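Cytosolic IMP-GMP specific 5'-nucleotidase (Legionella pneumophila subsp. pneumophila, PDB 4OHF) probably removes the 5'-phosphate from nucleoside monophosphates such as IMP and GMP, in a magnesium-dependent active site of the HAD type. Local coordinates at residues G307-L312 with F419-D424; L338-K343 with S392-E397; E50-P55 with Q161-K166. All coordinates share one frame; numbering follows the deposited sequence.

The three contacts are spread over three parts of one nucleotidase subunit. The centre of contact 1 lies about 10 Å from the centre of the chain, and the contact forms part of the GMP pocket, while Gly307 at its edge is about 13 Å from the magnesium ion held by Asp23, Asp25 and Asp303. Contact 2 is nested along the chain inside the loop that contact 1 closes, and joins the two long helices of a protruding hairpin; the centres of these contacts are about 31 Å apart. Contact 3 closes earlier in the sequence, among helices about 28 Å from contact 1 and 44 Å from contact 2, centre to centre. Contacts 1 and 2 both reach the second subunit.

Contact 1 (G307-L312 with F419-D424); sequences GDILRL and FAYQVD. With 5GP (guanosine-5'-monophosphate), chain E.
The Tyr421 ring carries the guanine of GMP over one face and brings its hydroxyl end near Ile309 CD1. The imidazole part of the base lies over this face, 5GP C8 standing 3.7 Å above the plane and offset toward the rim; the base plane is tilted from the ring by only about 20°. At the far end of the ring, Tyr421 OH comes 3.4 Å from C2' of 5GP, so base and ribose both follow the phenol. A tyrosine suits this place because its broad ring matches a purine and its long axis reaches the sugar. Across the subunit boundary, Tyr87 of the second subunit packs on Tyr421 and Arg86 of that subunit binds the nucleotide, consistent with an allosteric effector site at the interface.

Ile309 has CG1 anti to its carbonyl carbon and an extended end (chi2 -180°), so its unbranched CG1-CD1 arm reaches across to the facing helix in a buried setting. There CD1 packs on Gln422 O at 3.6 Å and on the CB and CG methylenes of Gln422, each at 4.0 Å. The amide lies beyond, Gln422 NE2 coming 4.4 Å from Gly307 O, and no hydrogen bond crosses. Gly307 precedes Asp308, the N-cap residue of the first helix, and its positive phi (53°) is easy for a residue without a side chain.

Ile309 also packs on Arg425 and Phe426 of helix 418-426. Helix 309-315 follows strand 298-302 of the central sheet and the magnesium ligand Asp303, whereas helix 418-426 precedes strand 429-431 of the same sheet.

Contact 2 (L338-K343 with S392-E397); sequences LPIEKK and SRLLQE
Ile340 and Leu394 form the apolar heart of this contact, where two nearly antiparallel helix segments (158° between their directions) pass with axes 9.7 Å apart. Their side chains meet end to end, Ile340 CD1 lying 3.9 Å from Leu394 CD2. The other branch of the isoleucine, CG2, rests 3.7 Å from the carbonyl oxygen of Leu394, so the beta-branched residue touches both a side chain and the backbone of the facing helix. Leu394 in turn spreads both methyls against Lys343: its CD1 is 3.5 Å from Lys343 CG, and its CD2 is equally near that atom. The lysine side chain enters this packing through CB and CG. With CG anti to the backbone N (chi1 -157°) its first methylenes cross the leucine at about a right angle, and further bends at chi2, chi3 and chi4 curl the chain back on itself.

Ile340 and Leu394, only partly exposed, bury the larger areas; the border toward solvent belongs to the exposed, charged Lys343 and Glu397. Glu397 lies across the end of Ile340 at about a right angle, with CG 3.4 Å from Ile340 CD1 and the carboxylate oxygen OE1 nearest, 3.3 Å from that same CD1. The carboxylate and the lysine ammonium do not pair, since Lys343 NZ and Glu397 OE1 are 6.4 Å apart, though their opposite charges may attract weakly. A lysine suits such a border, because its methylenes can pack on Leu394 while its charge lies farther along the chain. Leu463 of the second subunit packs on Leu338 and Lys342.

Helices 338-367 and 374-399 make up the hairpin, with the contact near its base, and Leu394 continues the seam onto Ile344, one residue farther along helix 338-367.

Contact 3 (E50-P55 with Q161-K166); sequences ESFHYP and QYCVDK
Phe52 sits between the end of helix 33-51 and His53, whose positive phi (53°) takes the chain out of helical geometry, and it projects its ring to Tyr162 and Cys163 of helix 153-170. The two aromatic rings meet obliquely, with planes at 80° and centroids 5.4 Å apart. Tyr162 CD1 lies at the edge of the phenylalanine, near its plane, 3.3 Å from Phe52 CE2 and 3.5 Å from Phe52 CZ. Having CG anti to the backbone N (chi1 177°), Tyr162 swings its ring out along the helix flank to this rim. A tyrosine fits the exposed side well, since its carbon ring packs while its hydroxyl can face water.

On the inner side, Cys163 supplies a small side chain ending in a polarisable sulfur: its SG is 3.9 Å from Phe52 CD2 and 4.9 Å from the centroid of that ring, an oblique sulfur-aromatic contact. Being short, the side chain sets its sulfur beside the Phe52 ring while the residue packs on helix 33-51. No hydrogen bond joins the segments; contact is through carbon and sulfur.

The partners of Cys163 on helix 33-51 are Val44, Arg47 and Leu48, so the aromatic pair lies at one end of a longer helix-helix interface. Past the turn, Tyr54 hydrogen-bonds to Asp159 of helix 153-170, and Pro55 reaches Leu142 of helix 129-143.

Contact 1 (G307-L312 with F419-D424)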
loop_
_atom_site.group_PDB
_atom_site.type_symbol
_atom_site.label_atom_id
_atom_site.label_comp_id
_atom_site.label_asym_id
_atom_site.label_seq_id
_atom_site.Cartn_x
_atom_site.Cartn_y
_atom_site.Cartn_z
ATOM N N GLY B 307 15.629 -9.087 -5.776
ATOM C CA GLY B 307 14.498 -8.189 -5.850
ATOM C C GLY B 307 14.628 -6.951 -4.987
ATOM O O GLY B 307 15.536 -6.141 -5.197
ATOM N N ASP B 308 13.733 -6.806 -4.007
ATOM C CA ASP B 308 13.732 -5.634 -3.131
ATOM C C ASP B 308 14.883 -5.573 -2.133
ATOM O O ASP B 308 14.932 -6.335 -1.166
ATOM C CB ASP B 308 12.408 -5.534 -2.377
ATOM C CG ASP B 308 12.321 -4.280 -1.521
ATOM O OD1 ASP B 308 12.582 -3.177 -2.052
ATOM O OD2 ASP B 308 11.989 -4.394 -0.321
ATOM N N ILE B 309 15.788 -4.629 -2.377
ATOM C CA ILE B 309 16.969 -4.427 -1.551
ATOM C C ILE B 309 16.614 -3.920 -0.157
ATOM O O ILE B 309 17.263 -4.265 0.824
ATOM C CB ILE B 309 17.930 -3.419 -2.231
ATOM C CG1 ILE B 309 18.159 -3.823 -3.693
ATOM C CG2 ILE B 309 19.252 -3.371 -1.489
ATOM C CD1 ILE B 309 19.096 -2.901 -4.463
ATOM N N LEU B 310 15.572 -3.104 -0.076
ATOM C CA LEU B 310 15.135 -2.532 1.194
ATOM C C LEU B 310 14.588 -3.568 2.176
ATOM O O LEU B 310 15.089 -3.698 3.297
ATOM C CB LEU B 310 14.084 -1.440 0.928
ATOM C CG LEU B 310 13.474 -0.620 2.080
ATOM C CD1 LEU B 310 12.269 -1.364 2.678
ATOM C CD2 LEU B 310 14.545 -0.315 3.142
ATOM N N ARG B 311 13.560 -4.300 1.757
ATOM C CA ARG B 311 12.957 -5.318 2.611
ATOM C C ARG B 311 13.994 -6.320 3.104
ATOM O O ARG B 311 13.889 -6.836 4.214
ATOM C CB ARG B 311 11.845 -6.045 1.850
ATOM C CG ARG B 311 11.315 -7.285 2.535
ATOM C CD ARG B 311 10.057 -7.782 1.835
ATOM N NE ARG B 311 9.478 -8.972 2.462
ATOM C CZ ARG B 311 9.430 -9.190 3.774
ATOM N NH1 ARG B 311 9.935 -8.306 4.626
ATOM N NH2 ARG B 311 8.853 -10.287 4.244
ATOM N N LEU B 312 15.004 -6.576 2.277
ATOM C CA LEU B 312 16.055 -7.521 2.618
ATOM C C LEU B 312 17.108 -6.953 3.575
ATOM O O LEU B 312 17.466 -7.600 4.555
ATOM C CB LEU B 312 16.722 -8.024 1.341
ATOM C CG LEU B 312 17.536 -9.311 1.455
ATOM C CD1 LEU B 312 17.776 -9.859 0.060
ATOM C CD2 LEU B 312 18.850 -9.048 2.179
ATOM N N PHE B 419 20.905 -0.338 -12.774
ATOM C CA PHE B 419 21.557 -1.527 -12.249
ATOM C C PHE B 419 22.768 -1.131 -11.393
ATOM O O PHE B 419 23.088 -1.799 -10.396
ATOM C CB PHE B 419 21.986 -2.472 -13.372
ATOM C CG PHE B 419 22.800 -3.650 -12.888
ATOM C CD1 PHE B 419 24.185 -3.667 -13.032
ATOM C CD2 PHE B 419 22.186 -4.720 -12.241
ATOM C CE1 PHE B 419 24.947 -4.732 -12.533
ATOM C CE2 PHE B 419 22.929 -5.786 -11.735
ATOM C CZ PHE B 419 24.316 -5.796 -11.881
ATOM N N ALA B 420 23.439 -0.051 -11.778
ATOM C CA ALA B 420 24.585 0.429 -11.016
ATOM C C ALA B 420 24.121 0.800 -9.608
ATOM O O ALA B 420 24.775 0.463 -8.624
ATOM C CB ALA B 420 25.205 1.636 -11.698
ATOM N N TYR B 421 22.989 1.489 -9.521
ATOM C CA TYR B 421 22.432 1.884 -8.234
ATOM C C TYR B 421 22.168 0.651 -7.368
ATOM O O TYR B 421 22.518 0.623 -6.189
ATOM C CB TYR B 421 21.128 2.694 -8.421
ATOM C CG TYR B 421 20.066 2.381 -7.377
ATOM C CD1 TYR B 421 19.000 1.523 -7.665
ATOM C CD2 TYR B 421 20.186 2.859 -6.065
ATOM C CE1 TYR B 421 18.085 1.135 -6.672
ATOM C CE2 TYR B 421 19.278 2.480 -5.064
ATOM C CZ TYR B 421 18.236 1.621 -5.370
ATOM O OH TYR B 421 17.370 1.241 -4.367
ATOM N N GLN B 422 21.539 -0.362 -7.957
ATOM C CA GLN B 422 21.231 -1.591 -7.235
ATOM C C GLN B 422 22.494 -2.199 -6.653
ATOM O O GLN B 422 22.540 -2.562 -5.472
ATOM C CB GLN B 422 20.567 -2.605 -8.156
ATOM C CG GLN B 422 19.107 -2.352 -8.443
ATOM C CD GLN B 422 18.496 -3.503 -9.232
ATOM O OE1 GLN B 422 18.666 -3.599 -10.454
ATOM N NE2 GLN B 422 17.807 -4.404 -8.531
ATOM N N VAL B 423 23.517 -2.330 -7.493
ATOM C CA VAL B 423 24.786 -2.882 -7.034
ATOM C C VAL B 423 25.315 -2.045 -5.865
ATOM O O VAL B 423 25.718 -2.574 -4.833
ATOM C CB VAL B 423 25.832 -2.901 -8.170
ATOM C CG1 VAL B 423 27.225 -3.105 -7.607
ATOM C CG2 VAL B 423 25.506 -4.022 -9.130
ATOM N N ASP B 424 25.294 -0.729 -6.035
ATOM C CA ASP B 424 25.771 0.158 -4.999
ATOM C C ASP B 424 24.976 0.041 -3.696
ATOM O O ASP B 424 25.554 0.112 -2.616
ATOM C CB ASP B 424 25.731 1.607 -5.495
ATOM C CG ASP B 424 26.393 2.574 -4.524
ATOM O OD1 ASP B 424 27.544 2.305 -4.117
ATOM O OD2 ASP B 424 25.772 3.600 -4.166
HETATM P P 5GP E . 12.164 6.652 -1.196
HETATM O O1P 5GP E . 11.714 5.931 0.032
HETATM O O2P 5GP E . 13.609 7.083 -1.098
HETATM O O3P 5GP E . 11.288 7.858 -1.518
HETATM O "O5'" 5GP E . 11.982 5.686 -2.470
HETATM C "C5'" 5GP E . 12.650 4.425 -2.554
HETATM C "C4'" 5GP E . 13.427 4.297 -3.861
HETATM O "O4'" 5GP E . 14.393 5.314 -4.148
HETATM C "C3'" 5GP E . 14.220 2.987 -4.059
HETATM O "O3'" 5GP E . 13.395 1.778 -4.054
HETATM C "C2'" 5GP E . 14.894 3.284 -5.382
HETATM O "O2'" 5GP E . 14.065 2.771 -6.490
HETATM C "C1'" 5GP E . 15.063 4.833 -5.363
HETATM N N9 5GP E . 16.525 5.283 -5.355
HETATM C C8 5GP E . 17.358 5.442 -6.401
HETATM N N7 5GP E . 18.590 5.861 -5.996
HETATM C C5 5GP E . 18.521 5.971 -4.641
HETATM C C6 5GP E . 19.430 6.354 -3.619
HETATM O O6 5GP E . 20.601 6.688 -3.922
HETATM N N1 5GP E . 19.011 6.354 -2.297
HETATM C C2 5GP E . 17.751 5.997 -1.947
HETATM N N2 5GP E . 17.370 6.008 -0.646
HETATM N N3 5GP E . 16.839 5.615 -2.922
HETATM C C4 5GP E . 17.215 5.606 -4.248
#

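Contact 2 (L338-K343 with S392-E397)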
loop_
_atom_site.group_PDB
_atom_site.type_symbol
_atom_site.label_atom_id
_atom_site.label_comp_id
_atom_site.label_asym_id
_atom_site.label_seq_id
_atom_site.Cartn_x
_atom_site.Cartn_y
_atom_site.Cartn_z
ATOM N N LEU B 338 39.840 3.481 -23.799
ATOM C CA LEU B 338 40.605 4.532 -23.144
ATOM C C LEU B 338 41.057 5.644 -24.080
ATOM O O LEU B 338 40.645 6.788 -23.934
ATOM C CB LEU B 338 41.817 3.948 -22.422
ATOM C CG LEU B 338 41.649 3.777 -20.904
ATOM C CD1 LEU B 338 42.997 3.384 -20.317
ATOM C CD2 LEU B 338 41.167 5.071 -20.254
ATOM N N PRO B 339 41.892 5.323 -25.067
ATOM C CA PRO B 339 42.311 6.407 -25.948
ATOM C C PRO B 339 41.156 7.281 -26.449
ATOM O O PRO B 339 41.301 8.502 -26.522
ATOM C CB PRO B 339 43.053 5.677 -27.066
ATOM C CG PRO B 339 42.416 4.321 -27.081
ATOM C CD PRO B 339 42.251 4.008 -25.632
ATOM N N ILE B 340 40.015 6.685 -26.788
ATOM C CA ILE B 340 38.888 7.490 -27.252
ATOM C C ILE B 340 38.266 8.275 -26.091
ATOM O O ILE B 340 37.857 9.424 -26.257
ATOM C CB ILE B 340 37.785 6.626 -27.916
ATOM C CG1 ILE B 340 38.253 6.116 -29.280
ATOM C CG2 ILE B 340 36.529 7.455 -28.129
ATOM C CD1 ILE B 340 38.276 7.196 -30.375
ATOM N N GLU B 341 38.203 7.652 -24.918
ATOM C CA GLU B 341 37.630 8.288 -23.730
ATOM C C GLU B 341 38.410 9.552 -23.403
ATOM O O GLU B 341 37.852 10.555 -22.968
ATOM C CB GLU B 341 37.688 7.327 -22.533
ATOM C CG GLU B 341 36.352 7.054 -21.839
ATOM C CD GLU B 341 35.908 5.586 -21.959
ATOM O OE1 GLU B 341 36.732 4.687 -21.637
ATOM O OE2 GLU B 341 34.741 5.336 -22.367
ATOM N N LYS B 342 39.716 9.484 -23.608
ATOM C CA LYS B 342 40.584 10.620 -23.346
ATOM C C LYS B 342 40.330 11.685 -24.401
ATOM O O LYS B 342 40.248 12.870 -24.092
ATOM C CB LYS B 342 42.054 10.182 -23.383
ATOM C CG LYS B 342 42.427 9.200 -22.274
ATOM C CD LYS B 342 43.876 8.730 -22.390
ATOM C CE LYS B 342 44.215 7.661 -21.356
ATOM N NZ LYS B 342 45.562 7.066 -21.607
ATOM N N LYS B 343 40.200 11.242 -25.646
ATOM C CA LYS B 343 39.964 12.138 -26.772
ATOM C C LYS B 343 38.686 12.917 -26.524
ATOM O O LYS B 343 38.621 14.123 -26.771
ATOM C CB LYS B 343 39.825 11.334 -28.067
ATOM C CG LYS B 343 40.113 12.126 -29.335
ATOM C CD LYS B 343 41.597 12.458 -29.434
ATOM C CE LYS B 343 42.435 11.178 -29.462
ATOM N NZ LYS B 343 42.010 10.283 -30.576
ATOM N N SER B 392 30.619 14.552 -31.451
ATOM C CA SER B 392 29.497 13.697 -31.825
ATOM C C SER B 392 30.002 12.435 -32.514
ATOM O O SER B 392 29.439 11.339 -32.343
ATOM C CB SER B 392 28.544 14.467 -32.745
ATOM O OG SER B 392 27.257 13.879 -32.739
ATOM N N ARG B 393 31.072 12.601 -33.289
ATOM C CA ARG B 393 31.688 11.496 -34.008
ATOM C C ARG B 393 32.520 10.659 -33.037
ATOM O O ARG B 393 32.429 9.431 -33.048
ATOM C CB ARG B 393 32.548 12.027 -35.168
ATOM C CG ARG B 393 31.787 13.020 -36.049
ATOM C CD ARG B 393 31.810 12.678 -37.530
ATOM N NE ARG B 393 32.736 13.527 -38.267
ATOM C CZ ARG B 393 32.451 14.124 -39.420
ATOM N NH1 ARG B 393 31.261 13.969 -39.982
ATOM N NH2 ARG B 393 33.358 14.888 -40.007
ATOM N N LEU B 394 33.318 11.310 -32.193
ATOM C CA LEU B 394 34.112 10.581 -31.205
ATOM C C LEU B 394 33.195 9.716 -30.342
ATOM O O LEU B 394 33.550 8.597 -29.994
ATOM C CB LEU B 394 34.891 11.545 -30.312
ATOM C CG LEU B 394 36.221 12.073 -30.855
ATOM C CD1 LEU B 394 36.763 13.134 -29.926
ATOM C CD2 LEU B 394 37.215 10.929 -30.981
ATOM N N LEU B 395 32.014 10.228 -30.000
ATOM C CA LEU B 395 31.073 9.461 -29.197
ATOM C C LEU B 395 30.637 8.195 -29.941
ATOM O O LEU B 395 30.744 7.097 -29.398
ATOM C CB LEU B 395 29.847 10.310 -28.827
ATOM C CG LEU B 395 30.055 11.510 -27.883
ATOM C CD1 LEU B 395 28.746 12.283 -27.733
ATOM C CD2 LEU B 395 30.560 11.045 -26.530
ATOM N N GLN B 396 30.142 8.348 -31.172
ATOM C CA GLN B 396 29.713 7.208 -31.998
ATOM C C GLN B 396 30.816 6.144 -32.013
ATOM O O GLN B 396 30.559 4.942 -31.998
ATOM C CB GLN B 396 29.427 7.671 -33.437
ATOM C CG GLN B 396 29.564 6.559 -34.486
ATOM C CD GLN B 396 29.651 7.068 -35.935
ATOM O OE1 GLN B 396 30.458 7.951 -36.261
ATOM N NE2 GLN B 396 28.827 6.494 -36.810
ATOM N N GLU B 397 32.054 6.614 -32.047
ATOM C CA GLU B 397 33.226 5.752 -32.052
ATOM C C GLU B 397 33.354 5.029 -30.714
ATOM O O GLU B 397 33.740 3.851 -30.653
ATOM C CB GLU B 397 34.459 6.602 -32.296
ATOM C CG GLU B 397 35.754 5.876 -32.142
ATOM C CD GLU B 397 36.637 6.098 -33.330
ATOM O OE1 GLU B 397 37.160 7.233 -33.486
ATOM O OE2 GLU B 397 36.780 5.133 -34.121
#

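Contact 3 (E50-P55 with Q161-K166)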
loop_
_atom_site.group_PDB
_atom_site.type_symbol
_atom_site.label_atom_id
_atom_site.label_comp_id
_atom_site.label_asym_id
_atom_site.label_seq_id
_atom_site.Cartn_x
_atom_site.Cartn_y
_atom_site.Cartn_z
ATOM N N GLU B 50 4.857 -25.638 -25.906
ATOM C CA GLU B 50 4.243 -26.886 -25.479
ATOM C C GLU B 50 3.127 -26.748 -24.454
ATOM O O GLU B 50 1.982 -27.090 -24.739
ATOM C CB GLU B 50 5.322 -27.839 -24.960
ATOM C CG GLU B 50 6.393 -28.132 -26.009
ATOM C CD GLU B 50 7.372 -29.216 -25.589
ATOM O OE1 GLU B 50 8.310 -29.504 -26.370
ATOM O OE2 GLU B 50 7.200 -29.777 -24.482
ATOM N N SER B 51 3.445 -26.245 -23.268
ATOM C CA SER B 51 2.429 -26.110 -22.234
ATOM C C SER B 51 1.584 -24.845 -22.358
ATOM O O SER B 51 0.594 -24.681 -21.640
ATOM C CB SER B 51 3.073 -26.172 -20.843
ATOM O OG SER B 51 3.949 -25.082 -20.630
ATOM N N PHE B 52 1.958 -23.951 -23.266
ATOM C CA PHE B 52 1.197 -22.721 -23.446
ATOM C C PHE B 52 0.598 -22.562 -24.827
ATOM O O PHE B 52 -0.145 -21.615 -25.077
ATOM C CB PHE B 52 2.051 -21.507 -23.092
ATOM C CG PHE B 52 1.987 -21.148 -21.642
ATOM C CD1 PHE B 52 0.913 -20.421 -21.145
ATOM C CD2 PHE B 52 2.957 -21.602 -20.757
ATOM C CE1 PHE B 52 0.801 -20.151 -19.782
ATOM C CE2 PHE B 52 2.857 -21.337 -19.390
ATOM C CZ PHE B 52 1.772 -20.609 -18.902
ATOM N N HIS B 53 0.925 -23.485 -25.723
ATOM C CA HIS B 53 0.365 -23.464 -27.068
ATOM C C HIS B 53 0.542 -22.121 -27.782
ATOM O O HIS B 53 -0.434 -21.444 -28.108
ATOM C CB HIS B 53 -1.126 -23.826 -26.988
ATOM C CG HIS B 53 -1.410 -25.026 -26.130
ATOM N ND1 HIS B 53 -2.549 -25.138 -25.360
ATOM C CD2 HIS B 53 -0.690 -26.153 -25.903
ATOM C CE1 HIS B 53 -2.516 -26.278 -24.693
ATOM N NE2 HIS B 53 -1.399 -26.912 -25.004
ATOM N N TYR B 54 1.796 -21.742 -28.013
ATOM C CA TYR B 54 2.122 -20.497 -28.709
ATOM C C TYR B 54 2.408 -20.833 -30.175
ATOM O O TYR B 54 2.630 -21.998 -30.517
ATOM C CB TYR B 54 3.364 -19.846 -28.083
ATOM C CG TYR B 54 3.085 -18.802 -27.019
ATOM C CD1 TYR B 54 3.225 -17.441 -27.299
ATOM C CD2 TYR B 54 2.706 -19.170 -25.724
ATOM C CE1 TYR B 54 2.999 -16.472 -26.320
ATOM C CE2 TYR B 54 2.475 -18.206 -24.737
ATOM C CZ TYR B 54 2.625 -16.863 -25.044
ATOM O OH TYR B 54 2.403 -15.912 -24.076
ATOM N N PRO B 55 2.414 -19.820 -31.058
ATOM C CA PRO B 55 2.682 -20.057 -32.481
ATOM C C PRO B 55 3.867 -20.993 -32.719
ATOM O O PRO B 55 4.897 -20.886 -32.055
ATOM C CB PRO B 55 2.939 -18.651 -33.017
ATOM C CG PRO B 55 2.000 -17.826 -32.200
ATOM C CD PRO B 55 2.190 -18.384 -30.800
ATOM N N GLN B 161 7.562 -15.720 -17.568
ATOM C CA GLN B 161 8.059 -15.809 -16.191
ATOM C C GLN B 161 7.656 -17.141 -15.589
ATOM O O GLN B 161 8.412 -17.748 -14.833
ATOM C CB GLN B 161 7.508 -14.671 -15.326
ATOM C CG GLN B 161 7.981 -14.708 -13.869
ATOM C CD GLN B 161 9.495 -14.595 -13.728
ATOM O OE1 GLN B 161 10.112 -13.664 -14.253
ATOM N NE2 GLN B 161 10.097 -15.540 -13.011
ATOM N N TYR B 162 6.456 -17.593 -15.933
ATOM C CA TYR B 162 5.955 -18.860 -15.437
ATOM C C TYR B 162 6.858 -19.995 -15.901
ATOM O O TYR B 162 7.231 -20.863 -15.109
ATOM C CB TYR B 162 4.520 -19.086 -15.926
ATOM C CG TYR B 162 3.925 -20.425 -15.531
ATOM C CD1 TYR B 162 4.058 -21.544 -16.356
ATOM C CD2 TYR B 162 3.234 -20.576 -14.329
ATOM C CE1 TYR B 162 3.515 -22.782 -15.991
ATOM C CE2 TYR B 162 2.692 -21.806 -13.956
ATOM C CZ TYR B 162 2.837 -22.904 -14.790
ATOM O OH TYR B 162 2.309 -24.121 -14.415
ATOM N N CYS B 163 7.210 -19.991 -17.181
ATOM C CA CYS B 163 8.079 -21.025 -17.718
ATOM C C CYS B 163 9.437 -21.037 -17.040
ATOM O O CYS B 163 9.963 -22.109 -16.717
ATOM C CB CYS B 163 8.278 -20.830 -19.209
ATOM S SG CYS B 163 6.795 -21.077 -20.159
ATOM N N VAL B 164 10.003 -19.847 -16.832
ATOM C CA VAL B 164 11.305 -19.723 -16.187
ATOM C C VAL B 164 11.269 -20.358 -14.798
ATOM O O VAL B 164 12.175 -21.108 -14.424
ATOM C CB VAL B 164 11.752 -18.237 -16.039
ATOM C CG1 VAL B 164 13.148 -18.185 -15.453
ATOM C CG2 VAL B 164 11.735 -17.534 -17.379
ATOM N N ASP B 165 10.220 -20.051 -14.035
ATOM C CA ASP B 165 10.082 -20.606 -12.691
ATOM C C ASP B 165 9.896 -22.116 -12.780
ATOM O O ASP B 165 10.466 -22.873 -11.987
ATOM C CB ASP B 165 8.880 -19.999 -11.952
ATOM C CG ASP B 165 8.977 -18.491 -11.803
ATOM O OD1 ASP B 165 10.097 -17.983 -11.545
ATOM O OD2 ASP B 165 7.925 -17.818 -11.933
ATOM N N LYS B 166 9.100 -22.548 -13.753
ATOM C CA LYS B 166 8.834 -23.964 -13.937
ATOM C C LYS B 166 10.110 -24.712 -14.276
ATOM O O LYS B 166 10.478 -25.675 -13.604
ATOM C CB LYS B 166 7.816 -24.171 -15.055
ATOM C CG LYS B 166 6.875 -25.339 -14.799
ATOM C CD LYS B 166 6.031 -25.078 -13.548
ATOM C CE LYS B 166 5.067 -26.215 -13.250
ATOM N NZ LYS B 166 4.211 -25.892 -12.066
#